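Local coordinates for De novo designed protein Foldit4 (Synthetic construct, PDB 6WI5) that has no known natural function, being a de novo designed alpha/beta protein made of two helices packed on an antiparallel sheet, at residues V3-R8 with V84-K89; E36-T41 with H51-H56. All coordinates share one frame; numbering follows the deposited sequence.

Contact 1 and contact 2 are the two outer strand pairings of one four-stranded antiparallel sheet, ordered 36-44, 47-56, 3-11, 81-87. Their centres lie 10 Å apart. The inner strands 3-11 and 47-56 join them: Ile7 N lies 2.7 Å from Val52 O, and Val3 N lies 2.6 Å from His56 O, both probable hydrogen bonds. On the polar face Val4 CG2 packs against Arg55 CD at 3.6 Å. Along the chain, the hairpin of contact 2 is nested inside the loop closed by contact 1. Helices 17-31 and 59-76 pack on the opposite, apolar face. Each contact carries a glutamate-arginine salt bridge on the polar face.

Contact 1: residues V3-R8 with V84-K89; sequences VVVEIR and VRTTTK
Glu6 and Arg85 are partners across an edge pairing of the antiparallel sheet in this two-layer alpha/beta fold. Strand 3-11 is an inner strand and strand 81-87 an outermost one. The side chains of Glu6 and Arg85 lie side by side and point the same way, on the face turned from the helices. The guanidinium grips the carboxylate side-on with two nitrogens. Arg85 NE reaches Glu6 OE2 and Arg85 NH1 reaches Glu6 OE1, both at 2.9 Å. The acid sits at the edge of the guanidinium, near its plane, but the two planes are turned 46° apart. Glu6 OE1 is met on its syn side, while OE2 is approached from above the carboxylate plane. The Arg85 chain leaves with CG anti to the backbone N (chi1 -169°) and bends at chi3, which brings NE and NH1 round to the acid.

Val4 and Thr87 form the next pair on this face. The opposite face, with Val3, Val5, Ile7, Val84 and Thr86, is mainly apolar. Val5 and Thr86 stand side by side, and Val5 CG2 meets Thr86 CG2 at 3.8 Å. Val5 sends its other methyl, CG1, obliquely across Val84 CG1. Val3 CG1 touches the methyls of both Thr86 and Thr88. Val3 and Val5 also pack on helix 59-76, through Ile62.

Backbone bonds tie Val4 to Thr87 and Glu6 to Arg85, two to each pair. A water molecule lies 2.7 Å from Glu6 OE2, to which it can donate, and 2.6 Å from Thr87 OG1, to which it is hydrogen-bonded.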
ATOM      1  N   VAL A   3      12.649   7.794   2.509  1.00 24.10           N
ATOM      2  CA  VAL A   3      11.269   8.182   2.243  1.00 21.64           C
ATOM      3  C   VAL A   3      10.357   7.145   2.882  1.00 26.32           C
ATOM      4  O   VAL A   3      10.585   5.937   2.736  1.00 24.80           O
ATOM      5  CB  VAL A   3      10.992   8.300   0.734  1.00 25.50           C
ATOM      6  CG1 VAL A   3       9.564   8.762   0.491  1.00 26.42           C
ATOM      7  CG2 VAL A   3      11.986   9.248   0.084  1.00 32.86           C
ATOM      8  N   VAL A   4       9.332   7.612   3.590  1.00 17.40           N
ATOM      9  CA  VAL A   4       8.336   6.746   4.210  1.00 18.33           C
ATOM     10  C   VAL A   4       6.982   7.069   3.598  1.00 25.86           C
ATOM     11  O   VAL A   4       6.570   8.234   3.571  1.00 21.50           O
ATOM     12  CB  VAL A   4       8.297   6.920   5.739  1.00 25.65           C
ATOM     13  CG1 VAL A   4       7.235   6.014   6.345  1.00 26.05           C
ATOM     14  CG2 VAL A   4       9.660   6.632   6.344  1.00 38.09           C
ATOM     15  N   VAL A   5       6.294   6.041   3.106  1.00 19.47           N
ATOM     16  CA  VAL A   5       4.963   6.184   2.531  1.00 19.62           C
ATOM     17  C   VAL A   5       4.012   5.279   3.294  1.00 23.89           C
ATOM     18  O   VAL A   5       4.303   4.095   3.499  1.00 25.05           O
ATOM     19  CB  VAL A   5       4.947   5.849   1.029  1.00 27.69           C
ATOM     20  CG1 VAL A   5       3.520   5.888   0.495  1.00 27.39           C
ATOM     21  CG2 VAL A   5       5.819   6.820   0.271  1.00 21.53           C
ATOM     22  N   GLU A   6       2.883   5.837   3.717  1.00 19.28           N
ATOM     23  CA  GLU A   6       1.841   5.093   4.410  1.00 18.60           C
ATOM     24  C   GLU A   6       0.572   5.144   3.575  1.00 24.25           C
ATOM     25  O   GLU A   6       0.084   6.229   3.248  1.00 24.67           O
ATOM     26  CB  GLU A   6       1.592   5.667   5.805  1.00 23.96           C
ATOM     27  CG  GLU A   6       2.860   5.867   6.615  1.00 31.48           C
ATOM     28  CD  GLU A   6       2.639   6.741   7.832  1.00 64.75           C
ATOM     29  OE1 GLU A   6       2.092   6.241   8.836  1.00 75.54           O
ATOM     30  OE2 GLU A   6       3.001   7.935   7.775  1.00 40.74           O
ATOM     31  N   ILE A   7       0.051   3.973   3.223  1.00 20.80           N
ATOM     32  CA  ILE A   7      -1.126   3.852   2.372  1.00 20.43           C
ATOM     33  C   ILE A   7      -2.242   3.219   3.190  1.00 26.80           C
ATOM     34  O   ILE A   7      -2.059   2.140   3.763  1.00 28.17           O
ATOM     35  CB  ILE A   7      -0.832   3.020   1.112  1.00 23.08           C
ATOM     36  CG1 ILE A   7       0.389   3.576   0.378  1.00 28.20           C
ATOM     37  CG2 ILE A   7      -2.043   3.001   0.191  1.00 21.32           C
ATOM     38  CD1 ILE A   7       0.787   2.766  -0.833  1.00 31.12           C
ATOM     39  N   ARG A   8      -3.387   3.891   3.248  1.00 21.88           N
ATOM     40  CA  ARG A   8      -4.559   3.399   3.961  1.00 22.93           C
ATOM     41  C   ARG A   8      -5.651   3.099   2.944  1.00 22.35           C
ATOM     42  O   ARG A   8      -6.037   3.981   2.170  1.00 26.47           O
ATOM     43  CB  ARG A   8      -5.049   4.418   4.987  1.00 32.46           C
ATOM     44  CG  ARG A   8      -6.249   3.949   5.798  1.00 33.38           C
ATOM     45  CD  ARG A   8      -6.807   5.076   6.650  1.00 46.76           C
ATOM     46  NE  ARG A   8      -7.346   6.158   5.830  1.00 57.49           N
ATOM     47  CZ  ARG A   8      -7.799   7.308   6.316  1.00 65.00           C
ATOM     48  NH1 ARG A   8      -7.775   7.533   7.623  1.00 56.43           N
ATOM     49  NH2 ARG A   8      -8.273   8.237   5.497  1.00 61.99           N
ATOM     50  N   VAL A  84      -2.894   8.407   0.945  1.00 21.36           N
ATOM     51  CA  VAL A  84      -1.450   8.225   0.852  1.00 20.02           C
ATOM     52  C   VAL A  84      -0.770   9.338   1.634  1.00 19.03           C
ATOM     53  O   VAL A  84      -1.059  10.521   1.417  1.00 22.03           O
ATOM     54  CB  VAL A  84      -0.972   8.218  -0.611  1.00 22.43           C
ATOM     55  CG1 VAL A  84       0.540   8.049  -0.675  1.00 26.30           C
ATOM     56  CG2 VAL A  84      -1.671   7.114  -1.391  1.00 24.65           C
ATOM     57  N   ARG A  85       0.136   8.957   2.532  1.00 14.23           N
ATOM     58  CA  ARG A  85       0.907   9.906   3.326  1.00 17.35           C
ATOM     59  C   ARG A  85       2.384   9.629   3.096  1.00 21.45           C
ATOM     60  O   ARG A  85       2.854   8.516   3.349  1.00 21.38           O
ATOM     61  CB  ARG A  85       0.558   9.797   4.813  1.00 21.16           C
ATOM     62  CG  ARG A  85       1.133  10.918   5.655  1.00 33.33           C
ATOM     63  CD  ARG A  85       0.485  10.974   7.026  1.00 43.33           C
ATOM     64  NE  ARG A  85       0.883   9.855   7.873  1.00 57.67           N
ATOM     65  CZ  ARG A  85       0.507   9.710   9.140  1.00 69.11           C
ATOM     66  NH1 ARG A  85       0.917   8.661   9.840  1.00 59.81           N
ATOM     67  NH2 ARG A  85      -0.277  10.616   9.708  1.00 64.34           N
ATOM     68  N   THR A  86       3.109  10.636   2.616  1.00 17.80           N
ATOM     69  CA  THR A  86       4.518  10.505   2.267  1.00 16.03           C
ATOM     70  C   THR A  86       5.339  11.455   3.125  1.00 23.33           C
ATOM     71  O   THR A  86       5.039  12.650   3.190  1.00 20.78           O
ATOM     72  CB  THR A  86       4.748  10.810   0.784  1.00 23.88           C
ATOM     73  OG1 THR A  86       3.912   9.964  -0.014  1.00 30.55           O
ATOM     74  CG2 THR A  86       6.206  10.576   0.415  1.00 28.20           C
ATOM     75  N   THR A  87       6.376  10.928   3.771  1.00 20.04           N
ATOM     76  CA  THR A  87       7.220  11.709   4.667  1.00 16.60           C
ATOM     77  C   THR A  87       8.646  11.721   4.136  1.00 26.15           C
ATOM     78  O   THR A  87       9.231  10.659   3.897  1.00 20.69           O
ATOM     79  CB  THR A  87       7.193  11.145   6.088  1.00 24.83           C
ATOM     80  OG1 THR A  87       5.841  11.087   6.558  1.00 26.15           O
ATOM     81  CG2 THR A  87       8.017  12.019   7.027  1.00 27.82           C
ATOM     82  N   THR A  88       9.199  12.918   3.953  1.00 23.35           N
ATOM     83  CA  THR A  88      10.560  13.088   3.465  1.00 26.04           C
ATOM     84  C   THR A  88      11.304  14.080   4.349  1.00 28.91           C
ATOM     85  O   THR A  88      10.698  14.942   4.992  1.00 25.46           O
ATOM     86  CB  THR A  88      10.590  13.583   2.008  1.00 35.08           C
ATOM     87  OG1 THR A  88       9.975  14.875   1.927  1.00 42.68           O
ATOM     88  CG2 THR A  88       9.855  12.617   1.086  1.00 39.36           C
ATOM     89  N   LYS A  89      12.628  13.946   4.381  1.00 29.96           N
ATOM     90  CA  LYS A  89      13.503  14.888   5.065  1.00 27.67           C
ATOM     91  C   LYS A  89      14.280  15.697   4.035  1.00 41.42           C
ATOM     92  O   LYS A  89      14.785  15.146   3.052  1.00 44.66           O
ATOM     93  CB  LYS A  89      14.471  14.169   6.006  1.00 51.49           C
ATOM     94  CG  LYS A  89      13.832  13.688   7.292  1.00 52.16           C
ATOM     95  CD  LYS A  89      14.888  13.370   8.332  1.00 60.73           C
TER
HETATM   96  O   HOH W   1       4.505   9.002   5.858  1.00 25.32           O

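Contact 2: residues E36-T41 with H51-H56; sequences EVHVET and HVRIRH
The beta hairpin of strands 36-44 and 47-56 contains this contact, with Glu36 paired to Arg55, His38 to Arg53 and Glu40 to His51. These three hydrogen-bonded pairs place their side chains on the polar face. Glu36 is extended, with CG anti to the backbone N (chi1 -177°). Its OE2 forms a salt bridge with Arg55 NH2 at 2.7 Å. The oxygen comes over a face of the guanidinium, and the two planes stand 83° apart. A leucine in place of Arg55 would probably leave the Glu36 carboxylate without this charged mate and freer to turn.

Next to it, Arg53 NH2 lies over one face of the His38 ring. The ring and guanidinium planes are nearly parallel, 17° apart. Arg53 NH2 is 3.1 Å from His38 ND1, but the angle is too poor for a hydrogen bond. A water in the ring plane lies close to His38 ND1, though at 2.5 Å the contact is doubtfully short, and donates to Arg53 O.

Strand 36-44 forms one edge of the four-stranded antiparallel sheet. On the helix-facing side of the sheet, Val37 CG2 touches both Val52 CG1, at 3.9 Å, and Ile54 CG1, at 4.0 Å. Val37 also touches Val28 of helix 17-31, whereas Ile54 meets Ile62 and Ile69 of helix 59-76.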
ATOM      1  N   GLU A  36      11.504  -2.056   2.211  1.00 27.89           N
ATOM      2  CA  GLU A  36      10.921  -2.490   3.473  1.00 25.69           C
ATOM      3  C   GLU A  36       9.422  -2.217   3.456  1.00 30.46           C
ATOM      4  O   GLU A  36       8.993  -1.104   3.140  1.00 27.03           O
ATOM      5  CB  GLU A  36      11.592  -1.762   4.639  1.00 29.48           C
ATOM      6  CG  GLU A  36      11.119  -2.171   6.019  1.00 52.49           C
ATOM      7  CD  GLU A  36      11.897  -1.470   7.117  1.00 58.00           C
ATOM      8  OE1 GLU A  36      12.909  -0.807   6.798  1.00 51.66           O
ATOM      9  OE2 GLU A  36      11.500  -1.578   8.296  1.00 76.26           O
ATOM     10  N   VAL A  37       8.627  -3.234   3.783  1.00 25.70           N
ATOM     11  CA  VAL A  37       7.173  -3.123   3.731  1.00 21.81           C
ATOM     12  C   VAL A  37       6.574  -3.786   4.966  1.00 29.41           C
ATOM     13  O   VAL A  37       7.046  -4.836   5.415  1.00 29.81           O
ATOM     14  CB  VAL A  37       6.601  -3.737   2.432  1.00 26.95           C
ATOM     15  CG1 VAL A  37       6.902  -5.232   2.350  1.00 28.83           C
ATOM     16  CG2 VAL A  37       5.107  -3.474   2.326  1.00 18.62           C
ATOM     17  N   HIS A  38       5.545  -3.153   5.526  1.00 23.74           N
ATOM     18  CA  HIS A  38       4.767  -3.706   6.625  1.00 30.83           C
ATOM     19  C   HIS A  38       3.289  -3.499   6.329  1.00 31.57           C
ATOM     20  O   HIS A  38       2.886  -2.428   5.866  1.00 27.19           O
ATOM     21  CB  HIS A  38       5.127  -3.054   7.970  1.00 39.43           C
ATOM     22  CG  HIS A  38       6.544  -3.281   8.398  1.00 58.52           C
ATOM     23  ND1 HIS A  38       7.581  -2.463   8.005  1.00 64.38           N
ATOM     24  CD2 HIS A  38       7.095  -4.233   9.189  1.00 62.49           C
ATOM     25  CE1 HIS A  38       8.709  -2.900   8.534  1.00 61.88           C
ATOM     26  NE2 HIS A  38       8.442  -3.974   9.256  1.00 67.01           N
ATOM     27  N   VAL A  39       2.486  -4.525   6.596  1.00 23.43           N
ATOM     28  CA  VAL A  39       1.058  -4.509   6.308  1.00 23.01           C
ATOM     29  C   VAL A  39       0.292  -4.751   7.600  1.00 32.75           C
ATOM     30  O   VAL A  39       0.646  -5.638   8.385  1.00 33.86           O
ATOM     31  CB  VAL A  39       0.686  -5.563   5.243  1.00 32.16           C
ATOM     32  CG1 VAL A  39      -0.812  -5.558   4.986  1.00 30.01           C
ATOM     33  CG2 VAL A  39       1.450  -5.306   3.954  1.00 30.82           C
ATOM     34  N   GLU A  40      -0.759  -3.960   7.817  1.00 27.10           N
ATOM     35  CA  GLU A  40      -1.590  -4.072   9.008  1.00 27.99           C
ATOM     36  C   GLU A  40      -3.055  -3.938   8.620  1.00 32.16           C
ATOM     37  O   GLU A  40      -3.422  -3.032   7.866  1.00 30.85           O
ATOM     38  CB  GLU A  40      -1.220  -3.003  10.047  1.00 34.48           C
ATOM     39  CG  GLU A  40      -2.174  -2.929  11.232  1.00 38.09           C
ATOM     40  CD  GLU A  40      -1.830  -1.804  12.190  1.00 45.83           C
ATOM     41  OE1 GLU A  40      -0.647  -1.683  12.571  1.00 66.63           O
ATOM     42  OE2 GLU A  40      -2.744  -1.035  12.555  1.00 59.29           O
ATOM     43  N   THR A  41      -3.883  -4.851   9.116  0.51 28.93           N
ATOM     44  CA  THR A  41      -5.319  -4.818   8.886  0.51 30.40           C
ATOM     45  C   THR A  41      -6.026  -4.345  10.146  0.51 34.86           C
ATOM     46  O   THR A  41      -5.692  -4.771  11.256  0.51 34.63           O
ATOM     47  CB  THR A  41      -5.854  -6.193   8.478  0.51 33.37           C
ATOM     48  OG1 THR A  41      -5.632  -7.129   9.538  0.51 28.30           O
ATOM     49  CG2 THR A  41      -5.159  -6.682   7.224  0.51 31.98           C
ATOM     50  N   HIS A  51      -3.518  -1.074   6.049  1.00 21.95           N
ATOM     51  CA  HIS A  51      -2.465  -0.076   6.192  1.00 22.51           C
ATOM     52  C   HIS A  51      -1.158  -0.666   5.686  1.00 30.21           C
ATOM     53  O   HIS A  51      -0.720  -1.717   6.167  1.00 28.90           O
ATOM     54  CB  HIS A  51      -2.326   0.373   7.646  1.00 21.20           C
ATOM     55  CG  HIS A  51      -3.509   1.133   8.160  1.00 36.22           C
ATOM     56  ND1 HIS A  51      -3.455   2.476   8.464  1.00 40.16           N
ATOM     57  CD2 HIS A  51      -4.779   0.739   8.414  1.00 38.22           C
ATOM     58  CE1 HIS A  51      -4.642   2.876   8.889  1.00 46.18           C
ATOM     59  NE2 HIS A  51      -5.462   1.842   8.867  1.00 38.95           N
ATOM     60  N   VAL A  52      -0.540   0.009   4.720  1.00 25.17           N
ATOM     61  CA  VAL A  52       0.728  -0.412   4.136  1.00 20.98           C
ATOM     62  C   VAL A  52       1.746   0.690   4.388  1.00 27.44           C
ATOM     63  O   VAL A  52       1.529   1.841   3.990  1.00 26.66           O
ATOM     64  CB  VAL A  52       0.602  -0.697   2.632  1.00 25.61           C
ATOM     65  CG1 VAL A  52       1.910  -1.245   2.084  1.00 29.07           C
ATOM     66  CG2 VAL A  52      -0.547  -1.658   2.361  1.00 28.51           C
ATOM     67  N   ARG A  53       2.850   0.342   5.041  1.00 21.82           N
ATOM     68  CA  ARG A  53       3.952   1.268   5.266  1.00 19.47           C
ATOM     69  C   ARG A  53       5.179   0.781   4.509  1.00 21.49           C
ATOM     70  O   ARG A  53       5.574  -0.383   4.639  1.00 22.40           O
ATOM     71  CB  ARG A  53       4.266   1.413   6.756  1.00 26.22           C
ATOM     72  CG  ARG A  53       5.301   2.484   7.049  1.00 35.28           C
ATOM     73  CD  ARG A  53       5.479   2.705   8.540  1.00 43.10           C
ATOM     74  NE  ARG A  53       5.911   1.493   9.226  1.00 65.81           N
ATOM     75  CZ  ARG A  53       7.173   1.081   9.292  1.00 77.14           C
ATOM     76  NH1 ARG A  53       8.131   1.784   8.705  1.00 66.87           N
ATOM     77  NH2 ARG A  53       7.476  -0.034   9.942  1.00 84.64           N
ATOM     78  N   ILE A  54       5.772   1.670   3.719  1.00 21.55           N
ATOM     79  CA  ILE A  54       6.909   1.349   2.864  1.00 25.48           C
ATOM     80  C   ILE A  54       8.022   2.345   3.147  1.00 28.51           C
ATOM     81  O   ILE A  54       7.781   3.556   3.176  1.00 23.46           O
ATOM     82  CB  ILE A  54       6.523   1.378   1.372  1.00 25.33           C
ATOM     83  CG1 ILE A  54       5.453   0.329   1.074  1.00 24.54           C
ATOM     84  CG2 ILE A  54       7.741   1.150   0.499  1.00 25.61           C
ATOM     85  CD1 ILE A  54       4.944   0.368  -0.349  1.00 43.49           C
ATOM     86  N   ARG A  55       9.235   1.838   3.357  1.00 19.73           N
ATOM     87  CA  ARG A  55      10.405   2.667   3.612  1.00 21.84           C
ATOM     88  C   ARG A  55      11.475   2.364   2.571  1.00 29.48           C
ATOM     89  O   ARG A  55      11.743   1.196   2.273  1.00 26.38           O
ATOM     90  CB  ARG A  55      10.960   2.430   5.021  1.00 31.24           C
ATOM     91  CG  ARG A  55      10.087   2.956   6.149  1.00 47.78           C
ATOM     92  CD  ARG A  55      10.948   3.369   7.335  1.00 45.85           C
ATOM     93  NE  ARG A  55      11.805   2.281   7.796  1.00 54.74           N
ATOM     94  CZ  ARG A  55      11.734   1.730   9.002  1.00 70.55           C
ATOM     95  NH1 ARG A  55      10.851   2.175   9.886  1.00 55.73           N
ATOM     96  NH2 ARG A  55      12.552   0.740   9.331  1.00 66.66           N
ATOM     97  N   HIS A  56      12.084   3.417   2.025  1.00 26.66           N
ATOM     98  CA  HIS A  56      13.145   3.259   1.040  1.00 27.98           C
ATOM     99  C   HIS A  56      13.947   4.550   0.968  1.00 30.64           C
ATOM    100  O   HIS A  56      13.483   5.617   1.379  1.00 30.69           O
ATOM    101  CB  HIS A  56      12.586   2.895  -0.339  1.00 25.18           C
ATOM    102  CG  HIS A  56      13.591   2.259  -1.251  1.00 32.32           C
ATOM    103  ND1 HIS A  56      14.079   2.886  -2.374  1.00 41.31           N
ATOM    104  CD2 HIS A  56      14.197   1.049  -1.198  1.00 46.87           C
ATOM    105  CE1 HIS A  56      14.944   2.088  -2.979  1.00 44.74           C
ATOM    106  NE2 HIS A  56      15.032   0.970  -2.286  1.00 41.47           N
TER
HETATM  107  O   HOH W   2       8.064  -0.388   6.605  1.00 38.27           O